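Local coordinates for protein Fe-S binding reductase, putative (PDB 2D4P) that is of unknown function but belongs to a GNAT-related family and may act as an acyltransferase, at residues S72-V84 and K104-A116. Sequence-based numbering, arbitrary orientation.
Sequences SVEALRGLLRAVV and KELEEALKAEGFA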
ATOM      1  N   SER A  72      -5.291   5.594  11.041  1.00 21.52           N
ATOM      2  CA  SER A  72      -6.546   6.300  10.883  1.00 21.90           C
ATOM      3  C   SER A  72      -7.048   6.184   9.454  1.00 22.23           C
ATOM      4  O   SER A  72      -6.279   5.923   8.542  1.00 20.93           O
ATOM      5  CB  SER A  72      -6.351   7.775  11.236  1.00 21.68           C
ATOM      6  OG  SER A  72      -5.516   8.429  10.288  1.00 21.57           O
ATOM      7  N   VAL A  73      -8.336   6.417   9.268  1.00 22.51           N
ATOM      8  CA  VAL A  73      -8.887   6.553   7.915  1.00 23.14           C
ATOM      9  C   VAL A  73      -8.124   7.614   7.107  1.00 22.94           C
ATOM     10  O   VAL A  73      -7.777   7.383   5.942  1.00 22.77           O
ATOM     11  CB  VAL A  73     -10.382   6.845   7.936  1.00 23.19           C
ATOM     12  CG1 VAL A  73     -10.882   7.245   6.545  1.00 22.92           C
ATOM     13  CG2 VAL A  73     -11.156   5.640   8.471  1.00 23.06           C
ATOM     14  N   GLU A  74      -7.824   8.747   7.738  1.00 22.77           N
ATOM     15  CA  GLU A  74      -7.089   9.802   7.077  1.00 22.32           C
ATOM     16  C   GLU A  74      -5.741   9.296   6.530  1.00 21.23           C
ATOM     17  O   GLU A  74      -5.400   9.563   5.387  1.00 20.93           O
ATOM     18  CB  GLU A  74      -6.902  11.019   8.006  1.00 23.29           C
ATOM     19  CG  GLU A  74      -6.159  12.159   7.342  1.00 23.83           C
ATOM     20  CD  GLU A  74      -5.813  13.314   8.262  1.00 26.05           C
ATOM     21  OE1 GLU A  74      -6.165  13.261   9.457  1.00 27.62           O
ATOM     22  OE2 GLU A  74      -5.157  14.274   7.774  1.00 26.02           O
ATOM     23  N   ALA A  75      -4.977   8.564   7.333  1.00 20.49           N
ATOM     24  CA  ALA A  75      -3.690   8.032   6.873  1.00 20.20           C
ATOM     25  C   ALA A  75      -3.898   7.059   5.694  1.00 20.46           C
ATOM     26  O   ALA A  75      -3.211   7.110   4.667  1.00 20.43           O
ATOM     27  CB  ALA A  75      -2.971   7.364   8.014  1.00 20.01           C
ATOM     28  N   LEU A  76      -4.866   6.175   5.830  1.00 19.94           N
ATOM     29  CA  LEU A  76      -5.117   5.172   4.801  1.00 20.71           C
ATOM     30  C   LEU A  76      -5.540   5.828   3.494  1.00 19.93           C
ATOM     31  O   LEU A  76      -5.081   5.438   2.426  1.00 19.11           O
ATOM     32  CB  LEU A  76      -6.175   4.186   5.296  1.00 20.55           C
ATOM     33  CG  LEU A  76      -5.695   3.283   6.432  1.00 21.43           C
ATOM     34  CD1 LEU A  76      -6.916   2.528   7.050  1.00 22.73           C
ATOM     35  CD2 LEU A  76      -4.626   2.306   5.988  1.00 20.49           C
ATOM     36  N   ARG A  77      -6.435   6.807   3.585  1.00 20.21           N
ATOM     37  CA  ARG A  77      -6.892   7.523   2.389  1.00 20.60           C
ATOM     38  C   ARG A  77      -5.751   8.218   1.656  1.00 20.51           C
ATOM     39  O   ARG A  77      -5.654   8.143   0.431  1.00 21.13           O
ATOM     40  CB  ARG A  77      -7.970   8.546   2.722  1.00 21.64           C
ATOM     41  CG  ARG A  77      -9.316   7.970   3.027  1.00 21.71           C
ATOM     42  CD  ARG A  77     -10.364   9.056   3.207  1.00 25.58           C
ATOM     43  NE  ARG A  77     -10.563   9.818   1.973  1.00 26.70           N
ATOM     44  CZ  ARG A  77     -11.365  10.871   1.868  1.00 30.83           C
ATOM     45  NH1 ARG A  77     -12.067  11.304   2.903  1.00 31.07           N
ATOM     46  NH2 ARG A  77     -11.473  11.504   0.715  1.00 32.17           N
ATOM     47  N   GLY A  78      -4.877   8.895   2.400  1.00 20.13           N
ATOM     48  CA  GLY A  78      -3.798   9.641   1.791  1.00 20.14           C
ATOM     49  C   GLY A  78      -2.774   8.730   1.153  1.00 20.65           C
ATOM     50  O   GLY A  78      -2.220   9.049   0.097  1.00 19.84           O
ATOM     51  N   LEU A  79      -2.524   7.579   1.785  1.00 20.63           N
ATOM     52  CA  LEU A  79      -1.647   6.572   1.191  1.00 19.78           C
ATOM     53  C   LEU A  79      -2.243   6.050  -0.135  1.00 19.77           C
ATOM     54  O   LEU A  79      -1.547   5.925  -1.153  1.00 20.46           O
ATOM     55  CB  LEU A  79      -1.401   5.426   2.158  1.00 19.39           C
ATOM     56  CG  LEU A  79      -0.525   5.744   3.371  1.00 19.75           C
ATOM     57  CD1 LEU A  79      -0.678   4.722   4.434  1.00 19.14           C
ATOM     58  CD2 LEU A  79       0.933   5.928   2.970  1.00 22.25           C
ATOM     59  N   LEU A  80      -3.538   5.760  -0.138  1.00 20.13           N
ATOM     60  CA  LEU A  80      -4.183   5.308  -1.364  1.00 19.83           C
ATOM     61  C   LEU A  80      -4.087   6.359  -2.445  1.00 20.13           C
ATOM     62  O   LEU A  80      -3.821   6.045  -3.588  1.00 21.14           O
ATOM     63  CB  LEU A  80      -5.641   4.937  -1.119  1.00 20.75           C
ATOM     64  CG  LEU A  80      -5.839   3.703  -0.239  1.00 21.02           C
ATOM     65  CD1 LEU A  80      -7.302   3.645   0.160  1.00 22.86           C
ATOM     66  CD2 LEU A  80      -5.360   2.421  -0.972  1.00 22.71           C
ATOM     67  N   ARG A  81      -4.284   7.615  -2.073  1.00 20.86           N
ATOM     68  CA  ARG A  81      -4.211   8.706  -3.036  1.00 20.74           C
ATOM     69  C   ARG A  81      -2.802   8.803  -3.614  1.00 20.85           C
ATOM     70  O   ARG A  81      -2.609   9.057  -4.825  1.00 19.94           O
ATOM     71  CB  ARG A  81      -4.606  10.040  -2.372  1.00 21.23           C
ATOM     72  CG  ARG A  81      -6.108  10.223  -2.225  1.00 25.35           C
ATOM     73  CD  ARG A  81      -6.555  11.658  -1.972  1.00 28.91           C
ATOM     74  NE  ARG A  81      -5.733  12.306  -0.962  1.00 30.47           N
ATOM     75  CZ  ARG A  81      -5.970  12.287   0.350  1.00 31.91           C
ATOM     76  NH1 ARG A  81      -7.040  11.662   0.843  1.00 31.85           N
ATOM     77  NH2 ARG A  81      -5.120  12.918   1.175  1.00 32.46           N
ATOM     78  N   ALA A  82      -1.800   8.605  -2.764  1.00 20.54           N
ATOM     79  CA  ALA A  82      -0.419   8.728  -3.213  1.00 20.62           C
ATOM     80  C   ALA A  82      -0.114   7.570  -4.174  1.00 20.02           C
ATOM     81  O   ALA A  82       0.511   7.749  -5.211  1.00 18.99           O
ATOM     82  CB  ALA A  82       0.538   8.719  -2.017  1.00 19.79           C
ATOM     83  N   VAL A  83      -0.588   6.379  -3.830  1.00 20.96           N
ATOM     84  CA  VAL A  83      -0.401   5.236  -4.719  1.00 20.18           C
ATOM     85  C   VAL A  83      -1.093   5.478  -6.076  1.00 19.72           C
ATOM     86  O   VAL A  83      -0.483   5.259  -7.133  1.00 19.71           O
ATOM     87  CB  VAL A  83      -0.880   3.916  -4.092  1.00 20.61           C
ATOM     88  CG1 VAL A  83      -0.837   2.812  -5.135  1.00 19.18           C
ATOM     89  CG2 VAL A  83      -0.022   3.551  -2.836  1.00 22.02           C
ATOM     90  N   VAL A  84      -2.338   5.930  -6.045  1.00 19.57           N
ATOM     91  CA  VAL A  84      -3.128   6.184  -7.257  1.00 20.02           C
ATOM     92  C   VAL A  84      -2.424   7.229  -8.106  1.00 19.97           C
ATOM     93  O   VAL A  84      -2.295   7.053  -9.315  1.00 19.73           O
ATOM     94  CB  VAL A  84      -4.609   6.547  -6.933  1.00 19.16           C
ATOM     95  CG1 VAL A  84      -5.328   7.122  -8.147  1.00 20.52           C
ATOM     96  CG2 VAL A  84      -5.328   5.325  -6.444  1.00 21.09           C
ATOM     97  N   LYS A 104     -12.255  -2.333   8.891  1.00 24.01           N
ATOM     98  CA  LYS A 104     -13.302  -1.375   8.544  1.00 24.60           C
ATOM     99  C   LYS A 104     -12.763  -0.006   8.155  1.00 24.31           C
ATOM    100  O   LYS A 104     -13.371   0.675   7.335  1.00 24.40           O
ATOM    101  CB  LYS A 104     -14.300  -1.222   9.692  1.00 25.39           C
ATOM    102  CG  LYS A 104     -15.038  -2.499  10.086  1.00 29.30           C
ATOM    103  CD  LYS A 104     -15.364  -3.425   8.916  1.00 33.38           C
ATOM    104  CE  LYS A 104     -16.414  -4.464   9.320  1.00 36.34           C
ATOM    105  NZ  LYS A 104     -16.439  -5.663   8.424  1.00 39.19           N
ATOM    106  N   GLU A 105     -11.647   0.401   8.758  1.00 24.13           N
ATOM    107  CA  GLU A 105     -11.030   1.676   8.442  1.00 23.74           C
ATOM    108  C   GLU A 105     -10.528   1.669   6.997  1.00 22.96           C
ATOM    109  O   GLU A 105     -10.758   2.630   6.252  1.00 22.61           O
ATOM    110  CB  GLU A 105      -9.887   2.018   9.398  1.00 23.92           C
ATOM    111  CG  GLU A 105     -10.361   2.415  10.797  1.00 26.32           C
ATOM    112  CD  GLU A 105      -9.317   3.188  11.604  1.00 29.46           C
ATOM    113  OE1 GLU A 105      -8.202   3.476  11.098  1.00 31.65           O
ATOM    114  OE2 GLU A 105      -9.643   3.533  12.763  1.00 32.09           O
ATOM    115  N   LEU A 106      -9.883   0.574   6.613  1.00 22.45           N
ATOM    116  CA  LEU A 106      -9.404   0.430   5.239  1.00 22.65           C
ATOM    117  C   LEU A 106     -10.565   0.369   4.235  1.00 23.23           C
ATOM    118  O   LEU A 106     -10.527   1.002   3.167  1.00 22.75           O
ATOM    119  CB  LEU A 106      -8.500  -0.786   5.117  1.00 22.67           C
ATOM    120  CG  LEU A 106      -7.951  -1.082   3.711  1.00 22.84           C
ATOM    121  CD1 LEU A 106      -7.175   0.101   3.200  1.00 22.54           C
ATOM    122  CD2 LEU A 106      -7.077  -2.307   3.739  1.00 23.12           C
ATOM    123  N   GLU A 107     -11.611  -0.342   4.596  1.00 23.42           N
ATOM    124  CA  GLU A 107     -12.791  -0.428   3.743  1.00 25.25           C
ATOM    125  C   GLU A 107     -13.383   0.959   3.517  1.00 24.60           C
ATOM    126  O   GLU A 107     -13.722   1.341   2.396  1.00 24.61           O
ATOM    127  CB  GLU A 107     -13.816  -1.339   4.411  1.00 25.82           C
ATOM    128  CG  GLU A 107     -14.888  -1.909   3.497  1.00 31.51           C
ATOM    129  CD  GLU A 107     -15.615  -3.075   4.160  1.00 35.00           C
ATOM    130  OE1 GLU A 107     -16.344  -2.819   5.139  1.00 38.01           O
ATOM    131  OE2 GLU A 107     -15.390  -4.245   3.729  1.00 40.69           O
ATOM    132  N   GLU A 108     -13.474   1.732   4.597  1.00 23.71           N
ATOM    133  CA  GLU A 108     -13.939   3.098   4.508  1.00 23.54           C
ATOM    134  C   GLU A 108     -13.042   3.943   3.597  1.00 22.92           C
ATOM    135  O   GLU A 108     -13.537   4.693   2.776  1.00 22.77           O
ATOM    136  CB  GLU A 108     -14.022   3.755   5.894  1.00 23.97           C
ATOM    137  CG  GLU A 108     -14.395   5.240   5.821  1.00 26.02           C
ATOM    138  CD  GLU A 108     -14.679   5.869   7.180  1.00 30.68           C
ATOM    139  OE1 GLU A 108     -14.979   5.112   8.144  1.00 31.47           O
ATOM    140  OE2 GLU A 108     -14.607   7.120   7.252  1.00 30.59           O
ATOM    141  N   ALA A 109     -11.730   3.809   3.753  1.00 22.61           N
ATOM    142  CA  ALA A 109     -10.777   4.607   2.965  1.00 22.31           C
ATOM    143  C   ALA A 109     -10.835   4.250   1.461  1.00 22.42           C
ATOM    144  O   ALA A 109     -10.790   5.126   0.594  1.00 21.16           O
ATOM    145  CB  ALA A 109      -9.365   4.411   3.507  1.00 23.31           C
ATOM    146  N   LEU A 110     -10.947   2.949   1.182  1.00 23.29           N
ATOM    147  CA  LEU A 110     -11.060   2.458  -0.190  1.00 23.52           C
ATOM    148  C   LEU A 110     -12.281   3.030  -0.891  1.00 24.51           C
ATOM    149  O   LEU A 110     -12.202   3.488  -2.017  1.00 23.98           O
ATOM    150  CB  LEU A 110     -11.111   0.938  -0.197  1.00 23.44           C
ATOM    151  CG  LEU A 110      -9.766   0.246   0.061  1.00 22.09           C
ATOM    152  CD1 LEU A 110      -9.918  -1.221   0.445  1.00 24.61           C
ATOM    153  CD2 LEU A 110      -8.834   0.379  -1.147  1.00 23.14           C
ATOM    154  N   LYS A 111     -13.433   2.992  -0.225  1.00 25.41           N
ATOM    155  CA  LYS A 111     -14.639   3.557  -0.815  1.00 25.53           C
ATOM    156  C   LYS A 111     -14.483   5.059  -1.048  1.00 25.15           C
ATOM    157  O   LYS A 111     -14.878   5.586  -2.094  1.00 23.10           O
ATOM    158  CB  LYS A 111     -15.843   3.228   0.078  1.00 26.87           C
ATOM    159  CG  LYS A 111     -17.166   3.691  -0.487  1.00 30.74           C
ATOM    160  CD  LYS A 111     -18.345   3.018   0.183  1.00 35.41           C
ATOM    161  CE  LYS A 111     -19.658   3.638  -0.264  1.00 36.78           C
ATOM    162  NZ  LYS A 111     -20.791   3.199   0.640  1.00 39.75           N
ATOM    163  N   ALA A 112     -13.873   5.755  -0.092  1.00 25.40           N
ATOM    164  CA  ALA A 112     -13.704   7.200  -0.194  1.00 25.65           C
ATOM    165  C   ALA A 112     -12.770   7.581  -1.337  1.00 25.55           C
ATOM    166  O   ALA A 112     -12.897   8.647  -1.900  1.00 25.38           O
ATOM    167  CB  ALA A 112     -13.213   7.812   1.130  1.00 26.10           C
ATOM    168  N   GLU A 113     -11.823   6.717  -1.673  1.00 24.94           N
ATOM    169  CA  GLU A 113     -10.893   7.000  -2.742  1.00 24.84           C
ATOM    170  C   GLU A 113     -11.200   6.260  -4.052  1.00 24.79           C
ATOM    171  O   GLU A 113     -10.306   6.084  -4.901  1.00 26.36           O
ATOM    172  CB  GLU A 113      -9.463   6.713  -2.273  1.00 24.91           C
ATOM    173  CG  GLU A 113      -8.981   7.564  -1.099  1.00 26.15           C
ATOM    174  CD  GLU A 113      -9.154   9.059  -1.312  1.00 29.06           C
ATOM    175  OE1 GLU A 113      -9.091   9.533  -2.464  1.00 32.39           O
ATOM    176  OE2 GLU A 113      -9.354   9.795  -0.334  1.00 27.88           O
ATOM    177  N   GLY A 114     -12.454   5.868  -4.247  1.00 25.26           N
ATOM    178  CA  GLY A 114     -12.931   5.451  -5.563  1.00 24.90           C
ATOM    179  C   GLY A 114     -12.689   4.008  -5.947  1.00 24.02           C
ATOM    180  O   GLY A 114     -12.795   3.642  -7.116  1.00 24.89           O
ATOM    181  N   PHE A 115     -12.349   3.172  -4.971  1.00 22.89           N
ATOM    182  CA  PHE A 115     -12.175   1.751  -5.234  1.00 21.92           C
ATOM    183  C   PHE A 115     -13.497   1.010  -5.125  1.00 22.61           C
ATOM    184  O   PHE A 115     -14.361   1.348  -4.303  1.00 23.32           O
ATOM    185  CB  PHE A 115     -11.195   1.112  -4.256  1.00 22.30           C
ATOM    186  CG  PHE A 115      -9.765   1.482  -4.492  1.00 22.64           C
ATOM    187  CD1 PHE A 115      -9.311   2.769  -4.206  1.00 21.40           C
ATOM    188  CD2 PHE A 115      -8.864   0.544  -4.991  1.00 23.91           C
ATOM    189  CE1 PHE A 115      -8.001   3.089  -4.396  1.00 22.54           C
ATOM    190  CE2 PHE A 115      -7.562   0.877  -5.205  1.00 23.12           C
ATOM    191  CZ  PHE A 115      -7.129   2.152  -4.938  1.00 22.94           C
ATOM    192  N   ALA A 116     -13.652  -0.000  -5.969  1.00 22.35           N
ATOM    193  CA  ALA A 116     -14.808  -0.907  -5.932  1.00 22.47           C
ATOM    194  C   ALA A 116     -14.439  -2.262  -5.338  1.00 22.64           C
ATOM    195  O   ALA A 116     -13.293  -2.756  -5.480  1.00 22.15           O
ATOM    196  CB  ALA A 116     -15.380  -1.079  -7.339  1.00 23.55           C
TER
HETATM  197  O   HOH W   1     -10.132  12.064  -2.352  1.00 46.00           O
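Ala109 sits as a small knob in the hollow between Val73, Leu76, Arg77 and Leu80, its CB 3.6 Å from Arg77 CG and 3.7 Å from Leu76 CB. The small methyl is consistent with the close approach of the axes of helices 73-84 and 104-112, 8.6 Å, crossing at -45°. Beside this knob, Leu76 CD1 presses on the backbone at Leu106 N (3.6 Å), and Leu80 CD1 meets Leu110 CD2 crosswise. Val73 CG2 fits between the CB of Glu105 and the carboxylate end of Glu108, whose side chain crosses that of Val73 at about a right angle. Where helix 104-112 ends in a Schellman motif at Gly114, Glu113 folds back, bent at chi2 (-52°), and brings OE2 to three donors. Arg77 grips Glu113 OE2 side-on, through NE (2.6 Å) and NH2, while Arg81 NH1 reaches the same OE2 at 3.2 Å from above the carboxylate plane. Ala112 CB lies over one face of the Arg77 guanidinium. A methionine in place of Arg77 would probably cost Glu113 OE2 two of its three donors, leaving the longer Arg81 bond and the carboxylate freer to turn. Further along, Val84 CG2 touches Phe115 CZ (3.9 Å). Both helices pack on one face of the GNAT-like sheet, Leu76, Leu80 and Leu106 resting on Ile68 of strand 61-70, and Phe115, in the loop after helix 104-112, touching Val95 of strand 94-97.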